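Local structure of fervidolysin (Fervidobacterium pennivorans, 1R6V) at residues A[111-116]-A[324-329]; A[123-128]-A[137-142]; A[176-181]-A[185-190]; A[574-579]-A[583-588]; A[653-658]-A[662-667]. The protein degrades keratin into peptides as a subtilisin-like serine protease, allowing its bacterium to grow on native feathers. The protein carries 1 engineered substitution. All blocks are in the same frame, centred on the assembly; numbering follows the deposited sequence.

Contact 1 of 5, residues A[111-116]-A[324-329]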
# COMPACT_ATOMS: atom_id res chain seq x y z
N ASP A 111 9.93 -35.59 15.46
CA ASP A 111 8.60 -35.77 16.04
C ASP A 111 7.56 -34.77 15.54
O ASP A 111 6.40 -34.81 15.94
CB ASP A 111 8.67 -35.69 17.58
CG ASP A 111 7.43 -36.23 18.25
OD1 ASP A 111 7.09 -37.41 18.00
OD2 ASP A 111 6.79 -35.49 19.03
N MET A 112 7.97 -33.87 14.65
CA MET A 112 7.07 -32.85 14.13
C MET A 112 5.81 -33.43 13.47
O MET A 112 5.89 -34.24 12.54
CB MET A 112 7.82 -31.97 13.12
CG MET A 112 7.20 -30.59 12.85
SD MET A 112 7.17 -29.48 14.28
CE MET A 112 6.02 -28.23 13.65
N TYR A 113 4.64 -33.03 13.98
CA TYR A 113 3.36 -33.48 13.45
C TYR A 113 3.26 -35.00 13.37
O TYR A 113 2.91 -35.57 12.33
CB TYR A 113 3.13 -32.87 12.06
CG TYR A 113 1.71 -32.98 11.59
CD1 TYR A 113 0.65 -32.63 12.43
CD2 TYR A 113 1.41 -33.39 10.29
CE1 TYR A 113 -0.67 -32.69 12.00
CE2 TYR A 113 0.10 -33.45 9.84
CZ TYR A 113 -0.94 -33.10 10.70
OH TYR A 113 -2.25 -33.11 10.26
N LYS A 114 3.58 -35.64 14.49
CA LYS A 114 3.56 -37.09 14.61
C LYS A 114 2.65 -37.48 15.78
O LYS A 114 2.01 -36.63 16.39
CB LYS A 114 4.97 -37.61 14.89
CG LYS A 114 5.97 -37.42 13.77
CD LYS A 114 5.71 -38.40 12.64
CE LYS A 114 6.80 -38.34 11.58
NZ LYS A 114 6.56 -39.35 10.51
N ILE A 115 2.62 -38.78 16.08
CA ILE A 115 1.82 -39.31 17.19
C ILE A 115 0.40 -38.74 17.24
O ILE A 115 0.18 -37.64 17.77
CB ILE A 115 2.54 -39.05 18.52
N ARG A 116 -0.56 -39.49 16.70
CA ARG A 116 -1.96 -39.07 16.67
C ARG A 116 -2.14 -37.68 16.05
O ARG A 116 -2.88 -36.84 16.57
CB ARG A 116 -2.54 -39.08 18.10
N GLY A 324 0.03 -32.00 20.26
CA GLY A 324 -1.13 -32.52 19.56
C GLY A 324 -2.12 -31.52 19.01
O GLY A 324 -3.26 -31.87 18.72
N THR A 325 -1.70 -30.26 18.87
CA THR A 325 -2.58 -29.24 18.32
C THR A 325 -1.83 -28.22 17.47
O THR A 325 -0.65 -27.94 17.70
CB THR A 325 -3.32 -28.45 19.44
OG1 THR A 325 -2.37 -27.71 20.21
CG2 THR A 325 -4.06 -29.40 20.37
N PHE A 326 -2.51 -27.69 16.47
CA PHE A 326 -1.89 -26.66 15.66
C PHE A 326 -1.97 -25.40 16.50
O PHE A 326 -2.81 -25.30 17.39
CB PHE A 326 -2.69 -26.46 14.36
CG PHE A 326 -2.41 -27.50 13.32
CD1 PHE A 326 -3.23 -28.62 13.18
CD2 PHE A 326 -1.29 -27.39 12.50
CE1 PHE A 326 -2.94 -29.60 12.26
CE2 PHE A 326 -0.99 -28.38 11.58
CZ PHE A 326 -1.82 -29.48 11.45
N ARG A 327 -1.10 -24.44 16.24
CA ARG A 327 -1.10 -23.18 16.97
C ARG A 327 -0.34 -22.14 16.17
O ARG A 327 0.52 -22.48 15.36
CB ARG A 327 -0.45 -23.38 18.34
CG ARG A 327 0.90 -24.08 18.29
CD ARG A 327 0.96 -25.20 19.32
NE ARG A 327 0.71 -24.67 20.66
CZ ARG A 327 0.63 -25.40 21.77
NH1 ARG A 327 0.79 -26.71 21.71
NH2 ARG A 327 0.39 -24.80 22.93
N VAL A 328 -0.66 -20.87 16.38
CA VAL A 328 0.02 -19.79 15.68
C VAL A 328 1.47 -19.82 16.15
O VAL A 328 1.73 -19.98 17.34
CB VAL A 328 -0.61 -18.43 16.00
CG1 VAL A 328 -0.07 -17.36 15.06
CG2 VAL A 328 -2.11 -18.53 15.88
N ALA A 329 2.40 -19.66 15.21
CA ALA A 329 3.83 -19.71 15.53
C ALA A 329 4.27 -18.76 16.64
O ALA A 329 5.26 -19.01 17.33
CB ALA A 329 4.65 -19.47 14.28

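Contact 2 of 5, residues A[123-128]-A[137-142]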
# COMPACT_ATOMS: atom_id res chain seq x y z
N THR A 123 3.18 -45.68 5.38
CA THR A 123 3.39 -44.69 4.33
C THR A 123 2.56 -43.43 4.56
O THR A 123 1.75 -43.04 3.71
CB THR A 123 3.05 -45.30 2.96
N ALA A 124 2.75 -42.79 5.71
CA ALA A 124 2.01 -41.57 6.04
C ALA A 124 2.37 -40.48 5.03
O ALA A 124 1.51 -39.95 4.33
CB ALA A 124 2.35 -41.11 7.46
N ARG A 125 3.65 -40.15 4.97
CA ARG A 125 4.12 -39.12 4.05
C ARG A 125 4.82 -39.77 2.87
O ARG A 125 6.03 -39.70 2.72
CB ARG A 125 5.09 -38.19 4.76
CG ARG A 125 4.44 -37.44 5.88
CD ARG A 125 5.44 -36.69 6.72
NE ARG A 125 4.79 -36.19 7.92
CZ ARG A 125 5.43 -35.76 8.99
NH1 ARG A 125 6.76 -35.76 9.02
NH2 ARG A 125 4.75 -35.34 10.04
N ASP A 126 4.03 -40.42 2.02
CA ASP A 126 4.58 -41.08 0.85
C ASP A 126 4.38 -40.21 -0.38
O ASP A 126 3.39 -40.35 -1.10
CB ASP A 126 3.90 -42.45 0.67
CG ASP A 126 4.51 -43.25 -0.47
OD1 ASP A 126 5.74 -43.18 -0.66
OD2 ASP A 126 3.75 -43.98 -1.15
N TYR A 127 5.32 -39.30 -0.62
CA TYR A 127 5.24 -38.41 -1.77
C TYR A 127 6.17 -38.85 -2.90
O TYR A 127 6.17 -38.24 -3.97
CB TYR A 127 5.57 -36.97 -1.36
CG TYR A 127 4.78 -36.51 -0.15
CD1 TYR A 127 5.43 -36.16 1.03
CD2 TYR A 127 3.38 -36.53 -0.16
CE1 TYR A 127 4.72 -35.85 2.18
CE2 TYR A 127 2.66 -36.23 1.00
CZ TYR A 127 3.34 -35.90 2.16
OH TYR A 127 2.64 -35.67 3.33
N GLY A 128 6.96 -39.89 -2.66
CA GLY A 128 7.85 -40.40 -3.69
C GLY A 128 9.30 -39.92 -3.66
O GLY A 128 10.16 -40.48 -4.35
N GLY A 137 4.67 -30.37 6.50
CA GLY A 137 3.77 -29.34 6.01
C GLY A 137 2.86 -29.86 4.91
O GLY A 137 1.69 -29.49 4.84
N LEU A 138 3.39 -30.71 4.04
CA LEU A 138 2.56 -31.27 2.97
C LEU A 138 1.49 -32.16 3.58
O LEU A 138 0.34 -32.16 3.14
CB LEU A 138 3.41 -32.08 2.00
CG LEU A 138 4.47 -31.29 1.23
CD1 LEU A 138 5.15 -32.22 0.22
CD2 LEU A 138 3.81 -30.10 0.51
N GLU A 139 1.87 -32.93 4.59
CA GLU A 139 0.88 -33.80 5.23
C GLU A 139 -0.21 -32.95 5.88
O GLU A 139 -1.40 -33.24 5.78
CB GLU A 139 1.52 -34.69 6.30
CG GLU A 139 0.57 -35.79 6.76
CD GLU A 139 1.01 -36.50 8.03
OE1 GLU A 139 2.21 -36.44 8.36
OE2 GLU A 139 0.15 -37.13 8.69
N ALA A 140 0.20 -31.88 6.55
CA ALA A 140 -0.75 -31.03 7.24
C ALA A 140 -1.78 -30.39 6.31
O ALA A 140 -2.93 -30.24 6.70
CB ALA A 140 -0.02 -29.95 8.01
N ILE A 141 -1.38 -30.02 5.10
CA ILE A 141 -2.34 -29.40 4.20
C ILE A 141 -3.13 -30.40 3.37
O ILE A 141 -3.96 -30.01 2.55
CB ILE A 141 -1.68 -28.32 3.27
CG1 ILE A 141 -0.61 -28.95 2.37
CG2 ILE A 141 -1.10 -27.21 4.15
CD1 ILE A 141 0.01 -27.97 1.34
N GLY A 142 -2.88 -31.69 3.59
CA GLY A 142 -3.63 -32.72 2.87
C GLY A 142 -3.12 -33.17 1.51
O GLY A 142 -3.86 -33.75 0.72

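Contact 3 of 5, residues A[176-181]-A[185-190]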
# COMPACT_ATOMS: atom_id res chain seq x y z
N VAL A 176 12.23 -23.52 -12.99
CA VAL A 176 12.40 -22.07 -12.94
C VAL A 176 12.48 -21.51 -14.34
O VAL A 176 13.45 -21.77 -15.06
CB VAL A 176 13.68 -21.71 -12.16
CG1 VAL A 176 13.83 -20.19 -12.08
CG2 VAL A 176 13.63 -22.32 -10.75
N ILE A 177 11.46 -20.75 -14.73
CA ILE A 177 11.43 -20.16 -16.07
C ILE A 177 12.03 -18.76 -16.09
O ILE A 177 12.56 -18.30 -15.08
CB ILE A 177 9.99 -20.13 -16.62
CG1 ILE A 177 9.09 -19.28 -15.73
CG2 ILE A 177 9.45 -21.55 -16.71
CD1 ILE A 177 7.70 -19.07 -16.29
N ALA A 178 11.96 -18.08 -17.24
CA ALA A 178 12.55 -16.75 -17.35
C ALA A 178 11.93 -15.79 -16.34
O ALA A 178 10.71 -15.77 -16.16
CB ALA A 178 12.38 -16.21 -18.77
N GLY A 179 12.78 -15.01 -15.69
CA GLY A 179 12.34 -14.06 -14.69
C GLY A 179 12.80 -12.64 -14.98
O GLY A 179 13.26 -12.34 -16.08
N TYR A 180 12.70 -11.79 -13.96
CA TYR A 180 13.04 -10.38 -14.11
C TYR A 180 13.72 -9.78 -12.87
O TYR A 180 13.34 -10.05 -11.73
CB TYR A 180 11.75 -9.62 -14.46
CG TYR A 180 11.90 -8.18 -14.88
CD1 TYR A 180 12.68 -7.82 -15.97
CD2 TYR A 180 11.21 -7.18 -14.20
CE1 TYR A 180 12.77 -6.48 -16.38
CE2 TYR A 180 11.28 -5.85 -14.60
CZ TYR A 180 12.06 -5.51 -15.69
OH TYR A 180 12.13 -4.18 -16.08
N ARG A 181 14.74 -8.96 -13.13
CA ARG A 181 15.51 -8.25 -12.11
C ARG A 181 15.24 -6.78 -12.46
O ARG A 181 16.01 -6.14 -13.18
CB ARG A 181 16.99 -8.57 -12.28
CG ARG A 181 17.91 -8.06 -11.20
CD ARG A 181 19.36 -8.35 -11.58
NE ARG A 181 20.26 -8.01 -10.49
CZ ARG A 181 21.58 -8.10 -10.56
NH1 ARG A 181 22.16 -8.51 -11.68
NH2 ARG A 181 22.32 -7.78 -9.50
N ASP A 185 16.49 -3.67 -15.11
CA ASP A 185 15.67 -4.02 -16.26
C ASP A 185 16.33 -5.18 -17.00
O ASP A 185 16.43 -5.21 -18.23
CB ASP A 185 15.51 -2.80 -17.18
CG ASP A 185 14.60 -3.06 -18.35
OD1 ASP A 185 13.60 -3.79 -18.18
OD2 ASP A 185 14.88 -2.53 -19.45
N GLU A 186 16.77 -6.15 -16.20
CA GLU A 186 17.46 -7.33 -16.69
C GLU A 186 16.60 -8.59 -16.66
O GLU A 186 16.06 -8.98 -15.62
CB GLU A 186 18.71 -7.55 -15.83
CG GLU A 186 19.58 -8.72 -16.22
CD GLU A 186 20.70 -8.96 -15.21
OE1 GLU A 186 21.21 -7.96 -14.66
OE2 GLU A 186 21.06 -10.13 -14.97
N GLU A 187 16.48 -9.23 -17.82
CA GLU A 187 15.71 -10.46 -17.94
C GLU A 187 16.59 -11.58 -17.38
O GLU A 187 17.80 -11.60 -17.62
CB GLU A 187 15.41 -10.71 -19.42
CG GLU A 187 13.94 -10.79 -19.76
CD GLU A 187 13.45 -12.23 -19.84
OE1 GLU A 187 13.43 -12.92 -18.80
OE2 GLU A 187 13.10 -12.67 -20.96
N LEU A 188 15.98 -12.48 -16.61
CA LEU A 188 16.70 -13.60 -16.00
C LEU A 188 16.36 -14.89 -16.75
O LEU A 188 15.24 -15.39 -16.68
CB LEU A 188 16.31 -13.73 -14.52
CG LEU A 188 16.56 -12.46 -13.69
CD1 LEU A 188 15.90 -12.56 -12.31
CD2 LEU A 188 18.05 -12.24 -13.56
N PRO A 189 17.34 -15.45 -17.48
CA PRO A 189 17.10 -16.68 -18.24
C PRO A 189 16.63 -17.85 -17.38
O PRO A 189 17.01 -17.98 -16.22
CB PRO A 189 18.47 -16.96 -18.87
CG PRO A 189 19.05 -15.59 -19.04
CD PRO A 189 18.70 -14.94 -17.72
N ALA A 190 15.81 -18.72 -17.98
CA ALA A 190 15.31 -19.89 -17.29
C ALA A 190 16.45 -20.74 -16.75
O ALA A 190 17.54 -20.80 -17.33
CB ALA A 190 14.44 -20.72 -18.22
O HOH W 1 15.04 -17.24 -14.06

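Contact 4 of 5, residues A[574-579]-A[583-588]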
# COMPACT_ATOMS: atom_id res chain seq x y z
N PHE A 574 -13.01 42.89 1.73
CA PHE A 574 -12.65 41.54 2.16
C PHE A 574 -12.69 40.73 0.88
O PHE A 574 -13.65 40.81 0.11
CB PHE A 574 -13.69 41.01 3.15
CG PHE A 574 -13.60 39.52 3.39
CD1 PHE A 574 -12.37 38.91 3.65
CD2 PHE A 574 -14.75 38.74 3.40
CE1 PHE A 574 -12.29 37.54 3.92
CE2 PHE A 574 -14.68 37.37 3.67
CZ PHE A 574 -13.45 36.77 3.93
N VAL A 575 -11.64 39.96 0.65
CA VAL A 575 -11.53 39.17 -0.56
C VAL A 575 -11.23 37.72 -0.29
O VAL A 575 -10.39 37.40 0.55
CB VAL A 575 -10.41 39.70 -1.46
CG1 VAL A 575 -10.44 39.01 -2.82
CG2 VAL A 575 -10.55 41.21 -1.61
N VAL A 576 -11.92 36.84 -1.00
CA VAL A 576 -11.68 35.40 -0.88
C VAL A 576 -10.87 35.09 -2.13
O VAL A 576 -11.34 35.28 -3.26
CB VAL A 576 -13.00 34.62 -0.87
CG1 VAL A 576 -12.71 33.13 -0.83
CG2 VAL A 576 -13.83 35.02 0.33
N VAL A 577 -9.65 34.63 -1.93
CA VAL A 577 -8.76 34.39 -3.05
C VAL A 577 -8.18 32.98 -3.13
O VAL A 577 -8.17 32.24 -2.15
CB VAL A 577 -7.60 35.44 -3.00
CG1 VAL A 577 -6.75 35.24 -1.76
CG2 VAL A 577 -6.76 35.38 -4.25
N ASP A 578 -7.73 32.62 -4.33
CA ASP A 578 -7.11 31.33 -4.55
C ASP A 578 -5.76 31.41 -3.83
O ASP A 578 -5.09 32.44 -3.89
CB ASP A 578 -6.92 31.12 -6.06
CG ASP A 578 -6.02 29.95 -6.38
OD1 ASP A 578 -4.92 30.19 -6.91
OD2 ASP A 578 -6.42 28.80 -6.08
N PRO A 579 -5.36 30.35 -3.12
CA PRO A 579 -4.09 30.36 -2.39
C PRO A 579 -2.86 30.58 -3.26
O PRO A 579 -1.82 31.02 -2.76
CB PRO A 579 -4.07 29.01 -1.67
CG PRO A 579 -5.07 28.18 -2.42
CD PRO A 579 -6.14 29.14 -2.81
N GLY A 583 -6.59 33.78 -9.02
CA GLY A 583 -7.77 34.60 -9.20
C GLY A 583 -8.48 34.73 -7.88
O GLY A 583 -7.97 34.27 -6.86
N VAL A 584 -9.66 35.35 -7.89
CA VAL A 584 -10.44 35.53 -6.67
C VAL A 584 -11.82 34.90 -6.81
O VAL A 584 -12.33 34.75 -7.92
CB VAL A 584 -10.61 37.04 -6.33
CG1 VAL A 584 -9.25 37.69 -6.14
CG2 VAL A 584 -11.39 37.74 -7.44
N TYR A 585 -12.40 34.52 -5.68
CA TYR A 585 -13.73 33.91 -5.68
C TYR A 585 -14.81 34.93 -5.32
O TYR A 585 -16.00 34.63 -5.35
CB TYR A 585 -13.77 32.74 -4.69
CG TYR A 585 -12.90 31.58 -5.09
CD1 TYR A 585 -11.71 31.30 -4.41
CD2 TYR A 585 -13.25 30.76 -6.17
CE1 TYR A 585 -10.90 30.23 -4.79
CE2 TYR A 585 -12.44 29.69 -6.56
CZ TYR A 585 -11.27 29.43 -5.87
OH TYR A 585 -10.48 28.37 -6.24
N GLY A 586 -14.38 36.14 -4.97
CA GLY A 586 -15.34 37.17 -4.62
C GLY A 586 -14.77 38.28 -3.75
O GLY A 586 -13.85 38.06 -2.98
N ARG A 587 -15.33 39.48 -3.90
CA ARG A 587 -14.91 40.64 -3.13
C ARG A 587 -16.14 41.29 -2.52
O ARG A 587 -17.20 41.32 -3.15
CB ARG A 587 -14.19 41.65 -4.02
CG ARG A 587 -12.95 41.13 -4.72
CD ARG A 587 -12.13 42.29 -5.27
NE ARG A 587 -10.93 41.86 -5.98
CZ ARG A 587 -10.93 41.32 -7.20
NH1 ARG A 587 -12.08 41.15 -7.85
NH2 ARG A 587 -9.78 40.97 -7.76
N VAL A 588 -16.01 41.79 -1.29
CA VAL A 588 -17.14 42.43 -0.62
C VAL A 588 -16.64 43.56 0.28
O VAL A 588 -15.53 43.50 0.81
CB VAL A 588 -17.94 41.41 0.22
CG1 VAL A 588 -17.06 40.83 1.32
CG2 VAL A 588 -19.18 42.06 0.80
O HOH W 2 -8.56 27.54 -4.78

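Contact 5 of 5, residues A[653-658]-A[662-667]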
# COMPACT_ATOMS: atom_id res chain seq x y z
N LEU A 653 0.67 33.98 5.80
CA LEU A 653 1.89 33.27 5.44
C LEU A 653 1.95 32.59 4.08
O LEU A 653 1.13 31.74 3.76
CB LEU A 653 2.19 32.24 6.52
CG LEU A 653 3.45 31.38 6.41
CD1 LEU A 653 4.69 32.26 6.48
CD2 LEU A 653 3.44 30.37 7.54
N ASN A 654 2.95 32.98 3.29
CA ASN A 654 3.17 32.37 1.99
C ASN A 654 4.08 31.17 2.24
O ASN A 654 5.21 31.32 2.71
CB ASN A 654 3.84 33.39 1.06
CG ASN A 654 4.06 32.85 -0.34
OD1 ASN A 654 3.66 31.73 -0.67
ND2 ASN A 654 4.69 33.66 -1.19
N LEU A 655 3.59 29.97 1.96
CA LEU A 655 4.36 28.75 2.17
C LEU A 655 5.26 28.50 0.97
O LEU A 655 6.05 27.57 0.97
CB LEU A 655 3.42 27.56 2.39
CG LEU A 655 2.44 27.74 3.55
CD1 LEU A 655 1.46 26.56 3.65
CD2 LEU A 655 3.23 27.88 4.85
N GLY A 656 5.11 29.35 -0.04
CA GLY A 656 5.90 29.23 -1.26
C GLY A 656 6.89 30.37 -1.39
O GLY A 656 7.55 30.72 -0.42
N THR A 657 6.98 30.94 -2.59
CA THR A 657 7.90 32.04 -2.83
C THR A 657 7.16 33.20 -3.48
O THR A 657 6.00 33.07 -3.87
CB THR A 657 9.02 31.64 -3.80
OG1 THR A 657 8.45 31.36 -5.08
CG2 THR A 657 9.75 30.41 -3.29
N ASP A 658 7.83 34.34 -3.60
CA ASP A 658 7.21 35.50 -4.22
C ASP A 658 6.80 35.13 -5.65
O ASP A 658 5.68 35.43 -6.07
CB ASP A 658 8.20 36.67 -4.25
CG ASP A 658 7.59 37.94 -4.81
OD1 ASP A 658 7.18 37.96 -5.99
OD2 ASP A 658 7.51 38.94 -4.05
N ILE A 662 2.03 30.31 -2.53
CA ILE A 662 1.08 29.32 -2.06
C ILE A 662 0.81 29.72 -0.61
O ILE A 662 1.55 29.36 0.30
CB ILE A 662 1.61 27.85 -2.16
CG1 ILE A 662 0.64 26.92 -1.44
CG2 ILE A 662 2.99 27.71 -1.56
CD1 ILE A 662 -0.75 27.07 -1.89
N TYR A 663 -0.24 30.52 -0.41
CA TYR A 663 -0.58 30.97 0.93
C TYR A 663 -1.36 29.92 1.68
O TYR A 663 -2.03 29.08 1.08
CB TYR A 663 -1.42 32.25 0.87
CG TYR A 663 -0.60 33.49 0.58
CD1 TYR A 663 -0.40 33.92 -0.73
CD2 TYR A 663 0.01 34.20 1.61
CE1 TYR A 663 0.40 35.03 -1.01
CE2 TYR A 663 0.81 35.31 1.35
CZ TYR A 663 0.99 35.71 0.04
OH TYR A 663 1.79 36.80 -0.24
N VAL A 664 -1.24 29.96 3.01
CA VAL A 664 -1.96 29.06 3.89
C VAL A 664 -3.40 29.07 3.41
O VAL A 664 -3.96 30.13 3.06
CB VAL A 664 -1.85 29.55 5.36
CG1 VAL A 664 -2.93 28.93 6.22
CG2 VAL A 664 -0.48 29.17 5.93
N TRP A 665 -4.02 27.90 3.37
CA TRP A 665 -5.39 27.80 2.91
C TRP A 665 -6.32 27.15 3.91
O TRP A 665 -5.88 26.55 4.88
CB TRP A 665 -5.44 27.04 1.58
CG TRP A 665 -5.00 25.61 1.69
CD1 TRP A 665 -5.80 24.52 1.96
CD2 TRP A 665 -3.67 25.10 1.53
NE1 TRP A 665 -5.04 23.37 1.98
CE2 TRP A 665 -3.73 23.70 1.72
CE3 TRP A 665 -2.44 25.70 1.24
CZ2 TRP A 665 -2.60 22.88 1.63
CZ3 TRP A 665 -1.30 24.88 1.15
CH2 TRP A 665 -1.39 23.48 1.34
N TRP A 666 -7.62 27.31 3.64
CA TRP A 666 -8.69 26.76 4.47
C TRP A 666 -9.40 25.75 3.57
O TRP A 666 -9.81 26.08 2.45
CB TRP A 666 -9.65 27.87 4.89
CG TRP A 666 -8.93 29.00 5.55
CD1 TRP A 666 -8.30 30.04 4.94
CD2 TRP A 666 -8.67 29.14 6.96
NE1 TRP A 666 -7.65 30.82 5.87
CE2 TRP A 666 -7.86 30.29 7.11
CE3 TRP A 666 -9.03 28.41 8.09
CZ2 TRP A 666 -7.41 30.73 8.36
CZ3 TRP A 666 -8.58 28.83 9.33
CH2 TRP A 666 -7.78 29.99 9.46
N THR A 667 -9.53 24.53 4.06
CA THR A 667 -10.14 23.44 3.31
C THR A 667 -11.59 23.23 3.71
O THR A 667 -11.87 22.90 4.86
CB THR A 667 -9.30 22.15 3.52
OG1 THR A 667 -7.95 22.40 3.12
CG2 THR A 667 -9.84 21.00 2.69

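Contact 1 of 5, residues A[111-116]-A[324-329]
Tyr113 and Phe326 are brought together by different first torsions. In Tyr113, CG lies opposite the backbone N (chi1 -165°), and this carries the ring out of its loop toward strand 325-328. In Phe326, CG stands beside the backbone N (chi1 -79°), and the ring swings back toward the loop. The meeting joins a loop that is inferred to belong to the propeptide to a tight antiparallel beta hairpin of the subtilisin-like catalytic domain. That hairpin is made by strands 314-322 and 325-328. Both aromatic residues are buried, and they carry most of the contact. Their centroids are 5.3 Å apart, and the ring planes are inclined at 50°. The pair is therefore oblique, and each ring touches the other with one corner. Tyr113 CE1 is the leading atom and comes to 3.5 Å from Phe326 CZ. The same CE1 also lies 3.8 Å from Phe326 CE1. The interaction is apolar, between ring carbons. On the loop side, a weak bond of 3.3 Å from Lys114 N to Asp111 O closes a beta turn with Met112 and Tyr113 at its corners. This turn presents the tyrosine. Tyr321, from the neighbouring strand of the hairpin, meets both rings edge-to-face. Ala140 of helix 136-140 also touches both, and the aromatic pair thus sits where loop, helix and hairpin come together. At the far end of the phenol, Tyr113 OH lies in the plane of the Phe326 ring, off its edge, 3.8 Å from Phe326 CZ.

Contact 2 of 5, residues A[123-128]-A[137-142]
Glu139 OE1 is gripped by two nitrogens of Arg125. The strong bond comes from Arg125 NE, 2.6 Å from Glu139 OE1, with an N-H...O angle of 162°. It runs nearly along the C-O direction and lies close to the guanidinium plane. The second is weak and bent, from Arg125 NH2 to Glu139 OE1 at 3.2 Å. The guanidinium and carboxylate planes are 55° apart, and the salt bridge is made through OE1 rather than as a two-oxygen fork. Glu139 reaches it with an extended chain, which meets the arginine at about a right angle. One residue earlier in the helix, Leu138 CD1 sits over one face of the Tyr127 ring, 4.2 Å from its centroid, as a CH-pi contact. Tyr127 CZ also rests on Leu138 CB at 3.8 Å. The backbone carbon of Arg125 lies on the opposite ring face. The contact ties the loop before helix 136-140 to the helix itself, which ends in a Schellman motif at Gly142. Tyr127 is close to Glu129, a ligand of the bound calcium ion. Arg125 NH1 and NH2 have further partners in Asn133 O and Met112 O. The buried guanidinium is thus met by a carboxylate and two carbonyls, which probably stabilises its positive charge and fixes the rotation of the group.

Contact 3 of 5, residues A[176-181]-A[185-190]
Tyr180 OH donates a short hydrogen bond to Asp185 OD1, 2.6 Å away. The oxygen is met on its anti side, and it lies in the plane of the phenol at the ring edge. Two backbone bonds are nearly as short. Gly179 N gives one of 2.7 Å to Leu188 O, and Leu188 N returns one of 2.8 Å to Gly179 O. Arg181 and Glu186 exchange a further backbone pair. Their side chains then run side by side in the same direction, and Arg181 NH1 reaches Glu186 OE1 at 3.2 Å in a salt bridge. That bond is skewed, since the carboxylate oxygen stands 27° out of the guanidinium plane. The stronger partner of Arg181 is Asp233, bound through NE, and Tyr196 adds a cation-pi contact. The backbone bonds join strands 179-181 and 186-188 into a short antiparallel beta hairpin of the catalytic domain. Asp185 and Glu186 both face Arg181 in a G1 beta bulge. Asp185 has the left-handed backbone of the first bulge position, and its carboxylate comes back to the tyrosine. A phenylalanine in place of Tyr180 would probably leave Asp185 OD1 without its donor and the carboxylate free to turn. The ring of Tyr180 also stacks with Trp255. On the face of the hairpin that carries Arg181 and Glu186, Leu188 CD1 packs against the backbone, 3.6 Å from Tyr180 C. Where the strands end, a water sits 2.9 Å from Ile177 O and 3.0 Å from Pro189 O. Further along, Ala190 CB lies 3.5 Å from Val176 O.

Contact 4 of 5, residues A[574-579]-A[583-588]
The Tyr585 side chain extends past Val576, Val577 and Asp578, starting from a classic beta bulge in an antiparallel hairpin of the second beta-sandwich domain. Tyr585 and Gly586 share the bulge opposite Val576: Tyr585 N binds Val576 O at 2.7 Å, and Val576 N binds Gly586 O. From there the side chain can be followed outward. Tyr585 CB touches Val576 CG1 at 4.0 Å. Tyr585 CD1 passes Val577 C at 4.1 Å, and Tyr585 CE1 reaches Asp578 CA at 4.0 Å. At the tip, Tyr585 OH is 2.6 Å from a water that lies in the ring plane. The same water is 2.8 Å from Asp578 OD2, which also forms a salt bridge with Arg582. An alanine at Tyr585 would probably leave this water without its hydroxyl partner and open a gap beside Val576 and Asp578. On the other face of the hairpin, Val584 CG1 fits between Val575 and Val577. The Arg587 chain lies alongside Val575, and its NH2 bonds to Leu6 O and Leu9 O. At the far end, Val588 CG1 meets the edge of the Phe574 ring, 3.7 Å from Phe574 CD2.

Contact 5 of 5, residues A[653-658]-A[662-667]
Asn654 and Tyr663 lie one over the other: the CB of Asn654 sits above one face of the tyrosine ring, 3.9 Å from its centroid and 23° off the normal. This CH-pi contact is offset toward the rim near Tyr663 CE2. Asn654 also heads an Asx turn, in which its side-chain oxygen takes the backbone N of Gly656. A trans first torsion (chi1 -178°) takes the amide past the ring toward Ile662. Asn654 OD1 then accepts from Ile662 N at 2.9 Å. It also accepts from Gly656 N at 2.9 Å, and the two donors come from opposite faces of the amide plane. The other end is held as well, by Asn654 ND2 donating to Thr657 O at 3.0 Å. Three bonds thus fix the rotation of one amide. The backbones meet here at a single bridge between Asn654 and Tyr663, in a loop just before strand 666-669 of the second beta-sandwich domain. It is flanked by the bonds from Val664 N to Leu653 O and from Leu655 N to Ile662 O. The apolar side chains gather beyond it. Leu655 CD1 lies 4.0 Å from Val664 CG2, and the two side chains cross obliquely. Leu655 meets Trp665 at about a right angle, with CD1 4.1 Å from Trp665 CZ3. The indole is held by its own bond from NE1 to Ile526 O. Packing is tight at Gly656, where Ile662 CG2 comes within 3.1 Å of Gly656 N.

Along the chain, contact 1 spans contacts 2 and 3, and contacts 4 and 5 follow. Contacts 1 and 2 touch, with centres about 14 Å apart. They share the neighbourhood of helix 136-140, and Lys114 packs on Arg125. Contact 3 lies elsewhere in the catalytic domain, its centre about 32 Å from that of contact 2. Contacts 4 and 5 are also neighbours, with centres about 14 Å apart, and both reach one antiparallel sheet of the second beta-sandwich domain. A probable backbone hydrogen bond from Tyr663 N to Pro579 O joins them. The centres of contacts 1 and 4 are about 71 Å apart, on opposite sides of the chain's centre. The junction of propeptide and catalytic domain and the second beta-sandwich domain thus lie toward opposite ends of the molecule.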